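Local structure of type IV pilus biogenesis factor PilY1 (3HX6) at residues A[212-217]-A[221-226]; A[496-501]-A[506-511]; A[422-425]-A[429-432]; A[75-80]-A[149-154]. The protein primes type IV pilus assembly and supports calcium-dependent twitching motility and adhesion to host cells, here represented by its C-terminal beta-propeller domain. The protein carries 3 engineered substitutions. All blocks are in the same frame, centred on the assembly; numbering follows the deposited sequence.

Contact 1. Residues A[212-217]-A[221-226]; sequences TGNGYS and DKAALL
Asn214 OD1 is gripped by two backbone amides: Asn214 OD1 accepts Ala224 N at 3.0 Å, and Leu251 N supplies the second bond. At the other end of the carboxamide, Asn214 ND2 donates to Lys222 O at 2.8 Å and also to Asp190 O, so four bonds fix the rotation of this buried group. The directions are not ideal: the Ala224 N-H arrives 77° out of the amide's carbonyl plane, and ND2 approaches the Lys222 carbonyl from above its plane. Placing CG between the backbone N and the carbonyl carbon (chi1 69°) turns the amide toward 221-226. Thr212 and Leu226 form the hydrogen-bonded pair, with Thr212 N to Leu226 O at 3.0 Å. In return, Leu226 N donates to Thr212 O at 2.8 Å. Gly213 and Leu225 follow as a non-hydrogen-bonded pair, and past it the Asn214 bonds continue the ladder, Asn214 N donating to Ala224 O at 2.9 Å. Leu226 CD1 lies 3.7 Å from Asn214 CA. Toward the turn, a water bridges Ser217 N and Asp221 OD1. Segment directions 165° apart and antiparallel pairing identify the hairpin of strands 208-213 and 223-229, which strands 199-202 and 235-241 complete as a four-stranded beta-propeller blade.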
loop_
_atom_site.group_PDB
_atom_site.type_symbol
_atom_site.label_atom_id
_atom_site.label_comp_id
_atom_site.label_asym_id
_atom_site.label_seq_id
_atom_site.Cartn_x
_atom_site.Cartn_y
_atom_site.Cartn_z
ATOM N N THR A 212 5.072 8.338 28.442
ATOM C CA THR A 212 3.946 9.241 28.318
ATOM C C THR A 212 4.036 10.408 29.296
ATOM O O THR A 212 4.922 10.446 30.144
ATOM C CB THR A 212 2.642 8.459 28.571
ATOM O OG1 THR A 212 1.515 9.272 28.236
ATOM C CG2 THR A 212 2.560 8.025 30.032
ATOM N N GLY A 213 3.126 11.371 29.157
ATOM C CA GLY A 213 3.108 12.506 30.062
ATOM C C GLY A 213 2.332 12.077 31.295
ATOM O O GLY A 213 1.516 11.157 31.209
ATOM N N ASN A 214 2.573 12.717 32.439
ATOM C CA ASN A 214 1.866 12.337 33.662
ATOM C C ASN A 214 0.385 12.696 33.606
ATOM O O ASN A 214 -0.420 12.209 34.398
ATOM C CB ASN A 214 2.514 12.991 34.884
ATOM C CG ASN A 214 2.314 14.494 34.924
ATOM O OD1 ASN A 214 2.584 15.195 33.951
ATOM N ND2 ASN A 214 1.846 14.997 36.064
ATOM N N GLY A 215 0.006 13.546 32.666
ATOM C CA GLY A 215 -1.403 13.879 32.593
ATOM C C GLY A 215 -1.787 15.146 33.332
ATOM O O GLY A 215 -0.934 15.880 33.823
ATOM N N TYR A 216 -3.087 15.370 33.458
ATOM C CA TYR A 216 -3.573 16.600 34.059
ATOM C C TYR A 216 -4.259 16.498 35.411
ATOM O O TYR A 216 -4.857 15.482 35.747
ATOM C CB TYR A 216 -4.495 17.273 33.044
ATOM C CG TYR A 216 -3.958 17.182 31.628
ATOM C CD1 TYR A 216 -2.628 17.494 31.353
ATOM C CD2 TYR A 216 -4.776 16.806 30.565
ATOM C CE1 TYR A 216 -2.123 17.439 30.059
ATOM C CE2 TYR A 216 -4.279 16.748 29.260
ATOM C CZ TYR A 216 -2.949 17.069 29.020
ATOM O OH TYR A 216 -2.440 17.048 27.743
ATOM N N SER A 217 -4.159 17.580 36.176
ATOM C CA SER A 217 -4.760 17.676 37.499
ATOM C C SER A 217 -4.235 16.622 38.456
ATOM O O SER A 217 -4.994 16.066 39.252
ATOM C CB SER A 217 -6.284 17.564 37.399
ATOM O OG SER A 217 -6.797 18.545 36.515
ATOM N N ASP A 221 -0.188 19.145 40.820
ATOM C CA ASP A 221 -0.185 19.904 39.571
ATOM C C ASP A 221 1.168 20.010 38.883
ATOM O O ASP A 221 1.461 21.014 38.231
ATOM C CB ASP A 221 -0.734 21.313 39.803
ATOM C CG ASP A 221 -2.211 21.316 40.126
ATOM O OD1 ASP A 221 -3.001 20.782 39.313
ATOM O OD2 ASP A 221 -2.582 21.853 41.190
ATOM N N LYS A 222 1.991 18.977 39.020
ATOM C CA LYS A 222 3.300 18.984 38.383
ATOM C C LYS A 222 3.220 18.354 37.003
ATOM O O LYS A 222 2.225 17.723 36.651
ATOM C CB LYS A 222 4.315 18.207 39.222
ATOM C CG LYS A 222 4.590 18.816 40.586
ATOM C CD LYS A 222 5.518 17.921 41.388
ATOM C CE LYS A 222 5.758 18.463 42.789
ATOM N NZ LYS A 222 6.633 17.547 43.578
ATOM N N ALA A 223 4.276 18.546 36.225
ATOM C CA ALA A 223 4.372 17.977 34.892
ATOM C C ALA A 223 5.606 17.087 34.907
ATOM O O ALA A 223 6.654 17.497 35.397
ATOM C CB ALA A 223 4.527 19.081 33.857
ATOM N N ALA A 224 5.483 15.869 34.385
ATOM C CA ALA A 224 6.620 14.954 34.361
ATOM C C ALA A 224 6.476 13.884 33.291
ATOM O O ALA A 224 5.371 13.454 32.977
ATOM C CB ALA A 224 6.783 14.288 35.725
ATOM N N LEU A 225 7.600 13.467 32.720
ATOM C CA LEU A 225 7.576 12.413 31.720
ATOM C C LEU A 225 7.625 11.118 32.516
ATOM O O LEU A 225 8.468 10.955 33.398
ATOM C CB LEU A 225 8.802 12.484 30.798
ATOM C CG LEU A 225 8.791 11.465 29.647
ATOM C CD1 LEU A 225 7.735 11.883 28.620
ATOM C CD2 LEU A 225 10.166 11.386 28.983
ATOM N N LEU A 226 6.709 10.206 32.228
ATOM C CA LEU A 226 6.697 8.939 32.925
ATOM C C LEU A 226 7.265 7.887 31.986
ATOM O O LEU A 226 6.854 7.782 30.832
ATOM C CB LEU A 226 5.271 8.559 33.339
ATOM C CG LEU A 226 4.526 9.560 34.239
ATOM C CD1 LEU A 226 3.157 8.996 34.625
ATOM C CD2 LEU A 226 5.348 9.842 35.488
HETATM O O HOH W 1 -2.939 20.110 36.294
HETATM O O HOH W 2 -5.489 20.958 38.624
#

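Contact 2. Residues A[496-501]-A[506-511]; sequences FDLARQ and SKSDYS
Ser508 reaches into the bend of 496-501, where its short side chain meets four consecutive residues. At the start of the chain, Ser508 CB lies only 3.1 Å from Phe496 O, with Leu498 N slightly farther off. The hydroxyl stands beside its own backbone N, anti to the carbonyl carbon (chi1 -65°), a setting that brings it to two successive amides: Ser508 OG accepts Leu498 N at 2.7 Å and Ala499 N at 3.2 Å. Neither bond is straight, with N-H...O angles of 130° and 140°, as expected when one oxygen is shared by adjacent N-H groups. A water links Ser508 OG to Asp497 OD1. That carboxylate in turn receives Gln501 N, through the syn lone pair of OD1, while its OD2 takes Gly502 N; Asp497 itself is the centre of an inverse gamma turn.

Alongside, Lys507 makes an apolar contact. Lys507 CB meets Ala499 CB at 3.9 Å, and farther out Lys507 CD lies 3.4 Å from Gln501 CD, the two side chains crossing at about a right angle. Gln501 is bent at its second torsion, and Gln501 NE2 donates to Ala499 O at 3.0 Å, which holds the amide where Lys507 CD crosses it. The chemistry implies a buried polar centre in which one serine oxygen accepts two successive backbone amides, those of Leu498 and Ala499, bordered by an aliphatic contact toward the exposed Lys507.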
loop_
_atom_site.group_PDB
_atom_site.type_symbol
_atom_site.label_atom_id
_atom_site.label_comp_id
_atom_site.label_asym_id
_atom_site.label_seq_id
_atom_site.Cartn_x
_atom_site.Cartn_y
_atom_site.Cartn_z
ATOM N N PHE A 496 -2.927 17.871 -1.280
ATOM C CA PHE A 496 -4.116 17.035 -1.285
ATOM C C PHE A 496 -4.784 16.828 -2.633
ATOM O O PHE A 496 -4.851 17.737 -3.457
ATOM C CB PHE A 496 -5.177 17.625 -0.347
ATOM C CG PHE A 496 -4.710 17.821 1.064
ATOM C CD1 PHE A 496 -4.515 16.735 1.903
ATOM C CD2 PHE A 496 -4.482 19.101 1.558
ATOM C CE1 PHE A 496 -4.100 16.915 3.218
ATOM C CE2 PHE A 496 -4.066 19.297 2.873
ATOM C CZ PHE A 496 -3.876 18.196 3.704
ATOM N N ASP A 497 -5.277 15.619 -2.854
ATOM C CA ASP A 497 -6.035 15.359 -4.062
ATOM C C ASP A 497 -7.451 15.688 -3.614
ATOM O O ASP A 497 -8.165 14.828 -3.107
ATOM C CB ASP A 497 -5.968 13.895 -4.496
ATOM C CG ASP A 497 -7.025 13.558 -5.537
ATOM O OD1 ASP A 497 -7.312 14.431 -6.387
ATOM O OD2 ASP A 497 -7.569 12.433 -5.511
ATOM N N LEU A 498 -7.845 16.943 -3.775
ATOM C CA LEU A 498 -9.173 17.385 -3.369
ATOM C C LEU A 498 -10.229 17.079 -4.417
ATOM O O LEU A 498 -11.426 17.151 -4.143
ATOM C CB LEU A 498 -9.155 18.891 -3.111
ATOM C CG LEU A 498 -8.171 19.382 -2.050
ATOM C CD1 LEU A 498 -8.167 20.903 -2.022
ATOM C CD2 LEU A 498 -8.571 18.819 -0.689
ATOM N N ALA A 499 -9.776 16.734 -5.617
ATOM C CA ALA A 499 -10.670 16.461 -6.732
ATOM C C ALA A 499 -11.079 15.002 -6.904
ATOM O O ALA A 499 -11.686 14.649 -7.913
ATOM C CB ALA A 499 -10.032 16.969 -8.013
ATOM N N ARG A 500 -10.761 14.159 -5.928
ATOM C CA ARG A 500 -11.095 12.740 -6.012
ATOM C C ARG A 500 -10.573 12.136 -7.317
ATOM O O ARG A 500 -11.271 11.360 -7.973
ATOM C CB ARG A 500 -12.614 12.537 -5.937
ATOM C CG ARG A 500 -13.233 12.876 -4.595
ATOM C CD ARG A 500 -14.711 12.542 -4.579
ATOM N NE ARG A 500 -15.316 12.853 -3.290
ATOM C CZ ARG A 500 -16.609 12.725 -3.015
ATOM N NH1 ARG A 500 -17.453 12.288 -3.943
ATOM N NH2 ARG A 500 -17.060 13.039 -1.807
ATOM N N GLN A 501 -9.349 12.491 -7.688
ATOM C CA GLN A 501 -8.739 11.991 -8.915
ATOM C C GLN A 501 -7.984 10.679 -8.728
ATOM O O GLN A 501 -7.787 9.927 -9.683
ATOM C CB GLN A 501 -7.774 13.033 -9.483
ATOM C CG GLN A 501 -8.445 14.294 -9.973
ATOM C CD GLN A 501 -9.450 14.009 -11.063
ATOM O OE1 GLN A 501 -9.088 13.561 -12.150
ATOM N NE2 GLN A 501 -10.723 14.255 -10.776
ATOM N N SER A 506 -3.025 19.355 -10.521
ATOM C CA SER A 506 -3.504 20.736 -10.538
ATOM C C SER A 506 -5.011 20.921 -10.361
ATOM O O SER A 506 -5.462 22.024 -10.050
ATOM C CB SER A 506 -3.069 21.421 -11.838
ATOM O OG SER A 506 -3.709 20.828 -12.951
ATOM N N LYS A 507 -5.789 19.863 -10.572
ATOM C CA LYS A 507 -7.234 19.952 -10.405
ATOM C C LYS A 507 -7.583 20.292 -8.953
ATOM O O LYS A 507 -8.700 20.724 -8.652
ATOM C CB LYS A 507 -7.898 18.628 -10.774
ATOM C CG LYS A 507 -8.059 18.373 -12.265
ATOM C CD LYS A 507 -8.792 17.051 -12.491
ATOM C CE LYS A 507 -9.155 16.847 -13.949
ATOM N NZ LYS A 507 -7.945 16.867 -14.804
ATOM N N SER A 508 -6.627 20.094 -8.052
ATOM C CA SER A 508 -6.861 20.374 -6.641
ATOM C C SER A 508 -6.334 21.729 -6.192
ATOM O O SER A 508 -6.529 22.126 -5.045
ATOM C CB SER A 508 -6.243 19.272 -5.783
ATOM O OG SER A 508 -6.892 18.037 -6.018
ATOM N N ASP A 509 -5.671 22.446 -7.093
ATOM C CA ASP A 509 -5.142 23.754 -6.737
ATOM C C ASP A 509 -6.243 24.803 -6.738
ATOM O O ASP A 509 -7.334 24.565 -7.248
ATOM C CB ASP A 509 -4.012 24.153 -7.688
ATOM C CG ASP A 509 -2.765 23.314 -7.481
ATOM O OD1 ASP A 509 -2.634 22.723 -6.386
ATOM O OD2 ASP A 509 -1.917 23.252 -8.399
ATOM N N TYR A 510 -5.953 25.960 -6.158
ATOM C CA TYR A 510 -6.935 27.026 -6.070
ATOM C C TYR A 510 -6.382 28.353 -6.566
ATOM O O TYR A 510 -5.197 28.657 -6.392
ATOM C CB TYR A 510 -7.416 27.142 -4.616
ATOM C CG TYR A 510 -8.313 28.317 -4.321
ATOM C CD1 TYR A 510 -7.778 29.553 -3.962
ATOM C CD2 TYR A 510 -9.701 28.197 -4.391
ATOM C CE1 TYR A 510 -8.599 30.639 -3.675
ATOM C CE2 TYR A 510 -10.535 29.279 -4.108
ATOM C CZ TYR A 510 -9.977 30.494 -3.751
ATOM O OH TYR A 510 -10.785 31.569 -3.467
ATOM N N SER A 511 -7.245 29.140 -7.198
ATOM C CA SER A 511 -6.841 30.438 -7.719
ATOM C C SER A 511 -6.972 31.501 -6.633
ATOM O O SER A 511 -8.066 31.982 -6.345
ATOM C CB SER A 511 -7.701 30.808 -8.929
ATOM O OG SER A 511 -7.287 32.040 -9.485
HETATM O O HOH W 3 -5.990 16.405 -7.742
HETATM O O HOH W 4 -6.907 14.228 -12.999
#

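Contact 3. Residues A[422-425]-A[429-432]; sequences WLNN and TKQS
This is a surface contact within one loop, the connection from strand 408-415 to strand 433-437, in which Trp422 and Leu423 turn back against Thr429 and Lys430. A single bridge joins the backbones at Leu423 and Thr429, their CA atoms 4.6 Å apart. The polar evidence is one short bond: Lys430 N donates to Trp422 O at 2.7 Å, almost straight at 174°, although it approaches 40° out of the carbonyl plane. Trp422 O also receives a CA-H...O contact from Thr429 CA at 3.5 Å.

The six-membered part of the Trp422 indole leans on the following backbone, with Trp422 CE3 3.5 Å from Gln431 O, while Ser432 O lies in the ring plane at its edge. His337 and Trp372 meet this indole edge-to-face. Lys430 CG, anti to the backbone N (chi1 -173°), runs the chain past Asn424, bringing Lys430 CD within 3.4 Å of Asn424 OD1; Asn424 ND2 bonds to Ser428 OG. The chemistry implies a loop whose segments are joined by one short, nearly straight backbone bond, with Gln431 bonding to Asn421 adding to the closure. The Trp422 rings and Thr429 OG1, bonded to Gln374, tie it to the domain, and Lys430 and the Asn424 amide cross at its exposed side.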
loop_
_atom_site.group_PDB
_atom_site.type_symbol
_atom_site.label_atom_id
_atom_site.label_comp_id
_atom_site.label_asym_id
_atom_site.label_seq_id
_atom_site.Cartn_x
_atom_site.Cartn_y
_atom_site.Cartn_z
ATOM N N TRP A 422 16.926 31.292 8.074
ATOM C CA TRP A 422 17.580 30.597 9.173
ATOM C C TRP A 422 18.929 31.143 9.630
ATOM O O TRP A 422 19.166 31.276 10.831
ATOM C CB TRP A 422 17.755 29.118 8.824
ATOM C CG TRP A 422 16.492 28.414 8.413
ATOM C CD1 TRP A 422 16.120 28.077 7.142
ATOM C CD2 TRP A 422 15.460 27.923 9.276
ATOM N NE1 TRP A 422 14.925 27.400 7.162
ATOM C CE2 TRP A 422 14.496 27.292 8.458
ATOM C CE3 TRP A 422 15.258 27.950 10.664
ATOM C CZ2 TRP A 422 13.347 26.692 8.980
ATOM C CZ3 TRP A 422 14.113 27.351 11.185
ATOM C CH2 TRP A 422 13.173 26.731 10.343
ATOM N N LEU A 423 19.814 31.446 8.684
ATOM C CA LEU A 423 21.150 31.926 9.040
ATOM C C LEU A 423 21.562 33.236 8.389
ATOM O O LEU A 423 21.125 33.549 7.285
ATOM C CB LEU A 423 22.205 30.877 8.653
ATOM C CG LEU A 423 22.228 29.457 9.227
ATOM C CD1 LEU A 423 22.176 29.522 10.751
ATOM C CD2 LEU A 423 21.065 28.661 8.681
ATOM N N ASN A 424 22.411 33.997 9.076
ATOM C CA ASN A 424 22.936 35.236 8.508
ATOM C C ASN A 424 24.119 34.783 7.665
ATOM O O ASN A 424 24.432 33.594 7.632
ATOM C CB ASN A 424 23.433 36.196 9.590
ATOM C CG ASN A 424 22.307 36.886 10.319
ATOM O OD1 ASN A 424 21.286 37.236 9.724
ATOM N ND2 ASN A 424 22.491 37.104 11.615
ATOM N N ASN A 425 24.784 35.711 6.987
ATOM C CA ASN A 425 25.926 35.329 6.168
ATOM C C ASN A 425 27.116 34.904 7.035
ATOM O O ASN A 425 28.045 34.260 6.547
ATOM C CB ASN A 425 26.323 36.476 5.230
ATOM C CG ASN A 425 25.229 36.820 4.225
ATOM O OD1 ASN A 425 24.629 35.935 3.613
ATOM N ND2 ASN A 425 24.973 38.112 4.046
ATOM N N THR A 429 22.615 32.088 13.727
ATOM C CA THR A 429 21.173 31.896 13.602
ATOM C C THR A 429 20.374 33.192 13.530
ATOM O O THR A 429 20.533 34.076 14.370
ATOM C CB THR A 429 20.624 31.075 14.788
ATOM O OG1 THR A 429 21.295 29.812 14.843
ATOM C CG2 THR A 429 19.120 30.845 14.634
ATOM N N LYS A 430 19.508 33.296 12.529
ATOM C CA LYS A 430 18.662 34.472 12.395
ATOM C C LYS A 430 17.281 34.091 12.930
ATOM O O LYS A 430 16.997 34.289 14.108
ATOM C CB LYS A 430 18.572 34.920 10.935
ATOM C CG LYS A 430 17.831 36.238 10.772
ATOM C CD LYS A 430 17.909 36.765 9.351
ATOM C CE LYS A 430 17.086 38.039 9.203
ATOM N NZ LYS A 430 15.646 37.813 9.540
ATOM N N GLN A 431 16.416 33.543 12.082
ATOM C CA GLN A 431 15.103 33.118 12.557
ATOM C C GLN A 431 15.249 31.679 13.034
ATOM O O GLN A 431 15.944 30.881 12.411
ATOM C CB GLN A 431 14.052 33.224 11.444
ATOM C CG GLN A 431 13.648 34.667 11.129
ATOM C CD GLN A 431 12.653 34.776 9.993
ATOM O OE1 GLN A 431 12.889 34.268 8.899
ATOM N NE2 GLN A 431 11.534 35.448 10.243
ATOM N N SER A 432 14.621 31.341 14.154
ATOM C CA SER A 432 14.742 29.985 14.669
ATOM C C SER A 432 13.516 29.141 14.405
ATOM O O SER A 432 13.384 28.037 14.935
ATOM C CB SER A 432 15.039 30.011 16.163
ATOM O OG SER A 432 16.345 30.510 16.386
#

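Contact 4. Residues A[75-80]-A[149-154]; sequences STFAEA and GAWHTV
Phe77 and Trp151 form the tight part of this contact, and on the helix side Phe77 makes every contact. Trp151 CB sits over one face of the phenyl ring, 3.6 Å from the Phe77 centroid and 18° off the normal, a clear CH-pi contact displaced toward the CG and CD1 rim, where Phe77 CD1 and Trp151 CB are 3.5 Å apart. One atom farther on, Phe77 CE1 approaches Trp151 O at 3.3 Å. With CG anti to the backbone N (chi1 177°), the ring extends from the helix toward the strand.

Packing relaxes around this spot. The indole of Trp151 leads away from the helix, and the rings meet obliquely, with the centroids of the Phe77 ring and the Trp151 five-membered ring 5.6 Å apart and the planes at 41°. At the far end of the phenyl, Phe77 CZ meets Thr153 OG1 at 3.7 Å, the oxygen lying at the ring edge in its plane; that hydroxyl is hydrogen-bonded to Arg84 and Asp144, so the phenyl merely borders a polar group held by others. No hydrogen bond joins the two segments, and the neighbouring helix residues Thr76 and Ala80 are solvent-exposed.

The axes of 75-80 and 150-154 come within 9.2 Å, and Phe77 alone of the helix segment touches the strand. Tyr74 and Phe146 each meet the Trp151 indole edge-to-face, Ala65 of helix 62-65 also touches it, and strands 141-147 and 165-170 continue the four-stranded propeller blade on either side of 150-158.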
loop_
_atom_site.group_PDB
_atom_site.type_symbol
_atom_site.label_atom_id
_atom_site.label_comp_id
_atom_site.label_asym_id
_atom_site.label_seq_id
_atom_site.Cartn_x
_atom_site.Cartn_y
_atom_site.Cartn_z
ATOM N N SER A 75 10.704 -11.858 12.370
ATOM C CA SER A 75 10.128 -12.467 11.174
ATOM C C SER A 75 9.132 -13.569 11.532
ATOM O O SER A 75 8.075 -13.670 10.912
ATOM C CB SER A 75 11.222 -13.039 10.270
ATOM O OG SER A 75 11.841 -14.154 10.879
ATOM N N THR A 76 9.460 -14.390 12.528
ATOM C CA THR A 76 8.555 -15.463 12.933
ATOM C C THR A 76 7.334 -14.882 13.648
ATOM O O THR A 76 6.238 -15.441 13.584
ATOM C CB THR A 76 9.248 -16.496 13.854
ATOM O OG1 THR A 76 9.759 -15.845 15.019
ATOM C CG2 THR A 76 10.396 -17.179 13.122
ATOM N N PHE A 77 7.525 -13.758 14.330
ATOM C CA PHE A 77 6.419 -13.107 15.018
ATOM C C PHE A 77 5.505 -12.509 13.962
ATOM O O PHE A 77 4.288 -12.633 14.036
ATOM C CB PHE A 77 6.921 -11.982 15.918
ATOM C CG PHE A 77 5.819 -11.224 16.609
ATOM C CD1 PHE A 77 5.190 -11.754 17.728
ATOM C CD2 PHE A 77 5.407 -9.984 16.134
ATOM C CE1 PHE A 77 4.168 -11.056 18.370
ATOM C CE2 PHE A 77 4.388 -9.281 16.768
ATOM C CZ PHE A 77 3.769 -9.821 17.885
ATOM N N ALA A 78 6.106 -11.843 12.985
ATOM C CA ALA A 78 5.349 -11.216 11.908
ATOM C C ALA A 78 4.547 -12.276 11.162
ATOM O O ALA A 78 3.355 -12.099 10.899
ATOM C CB ALA A 78 6.295 -10.497 10.951
ATOM N N GLU A 79 5.205 -13.383 10.830
ATOM C CA GLU A 79 4.548 -14.474 10.121
ATOM C C GLU A 79 3.327 -14.958 10.886
ATOM O O GLU A 79 2.267 -15.177 10.305
ATOM C CB GLU A 79 5.516 -15.642 9.920
ATOM C CG GLU A 79 6.506 -15.448 8.780
ATOM C CD GLU A 79 5.825 -15.363 7.427
ATOM O OE1 GLU A 79 5.053 -16.287 7.089
ATOM O OE2 GLU A 79 6.064 -14.376 6.701
ATOM N N ALA A 80 3.484 -15.124 12.193
ATOM C CA ALA A 80 2.390 -15.586 13.033
ATOM C C ALA A 80 1.197 -14.639 12.980
ATOM O O ALA A 80 0.048 -15.076 12.911
ATOM C CB ALA A 80 2.868 -15.736 14.467
ATOM N N GLY A 149 11.416 -11.818 26.897
ATOM C CA GLY A 149 12.139 -12.544 25.867
ATOM C C GLY A 149 11.392 -12.783 24.564
ATOM O O GLY A 149 11.840 -13.569 23.728
ATOM N N ALA A 150 10.263 -12.112 24.367
ATOM C CA ALA A 150 9.506 -12.306 23.139
ATOM C C ALA A 150 8.758 -11.061 22.682
ATOM O O ALA A 150 8.596 -10.096 23.435
ATOM C CB ALA A 150 8.522 -13.456 23.319
ATOM N N TRP A 151 8.313 -11.088 21.434
ATOM C CA TRP A 151 7.547 -9.988 20.881
ATOM C C TRP A 151 6.095 -10.174 21.287
ATOM O O TRP A 151 5.611 -11.299 21.379
ATOM C CB TRP A 151 7.662 -9.962 19.356
ATOM C CG TRP A 151 8.968 -9.427 18.895
ATOM C CD1 TRP A 151 10.066 -10.142 18.528
ATOM C CD2 TRP A 151 9.333 -8.049 18.803
ATOM N NE1 TRP A 151 11.099 -9.293 18.212
ATOM C CE2 TRP A 151 10.675 -8.001 18.374
ATOM C CE3 TRP A 151 8.654 -6.846 19.047
ATOM C CZ2 TRP A 151 11.360 -6.795 18.181
ATOM C CZ3 TRP A 151 9.337 -5.641 18.855
ATOM C CH2 TRP A 151 10.675 -5.630 18.427
ATOM N N HIS A 152 5.415 -9.062 21.541
ATOM C CA HIS A 152 4.010 -9.069 21.936
ATOM C C HIS A 152 3.382 -7.855 21.290
ATOM O O HIS A 152 4.090 -6.942 20.849
ATOM C CB HIS A 152 3.845 -8.873 23.446
ATOM C CG HIS A 152 4.634 -9.826 24.282
ATOM N ND1 HIS A 152 4.105 -11.002 24.768
ATOM C CD2 HIS A 152 5.914 -9.775 24.722
ATOM C CE1 HIS A 152 5.027 -11.634 25.473
ATOM N NE2 HIS A 152 6.132 -10.912 25.461
ATOM N N THR A 153 2.057 -7.852 21.227
ATOM C CA THR A 153 1.338 -6.697 20.724
ATOM C C THR A 153 0.652 -6.234 21.995
ATOM O O THR A 153 -0.063 -7.004 22.646
ATOM C CB THR A 153 0.284 -7.047 19.665
ATOM O OG1 THR A 153 0.930 -7.577 18.500
ATOM C CG2 THR A 153 -0.484 -5.792 19.273
ATOM N N VAL A 154 0.899 -4.991 22.377
ATOM C CA VAL A 154 0.315 -4.474 23.600
ATOM C C VAL A 154 -0.676 -3.356 23.322
ATOM O O VAL A 154 -0.680 -2.766 22.246
ATOM C CB VAL A 154 1.419 -3.951 24.554
ATOM C CG1 VAL A 154 2.062 -2.689 23.972
ATOM C CG2 VAL A 154 0.837 -3.662 25.922
#

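How the contacts relate
The four contacts are separate sites that do not touch one another. Contacts 1 and 4 both fall in the beta-propeller domain and are the nearest pair, about 12 Å between nearest atoms, though they belong to different blades. They also lie closest to the calcium site formed by Asp258, Asn260, Asp262, Val264 and Asp266: between side chains, Trp151 is about 10 Å from Val264 and Leu225 about 12 Å from Asp266, and the Trp151 side chain is about 14 Å from the ion. Contacts 2 and 3 lie away from it, their centres 35 Å apart. Contacts 2 and 4, although 41 Å apart between centres, both border the second subunit, where Arg500 forms a long, weak ion pair with Glu79 of the other copy.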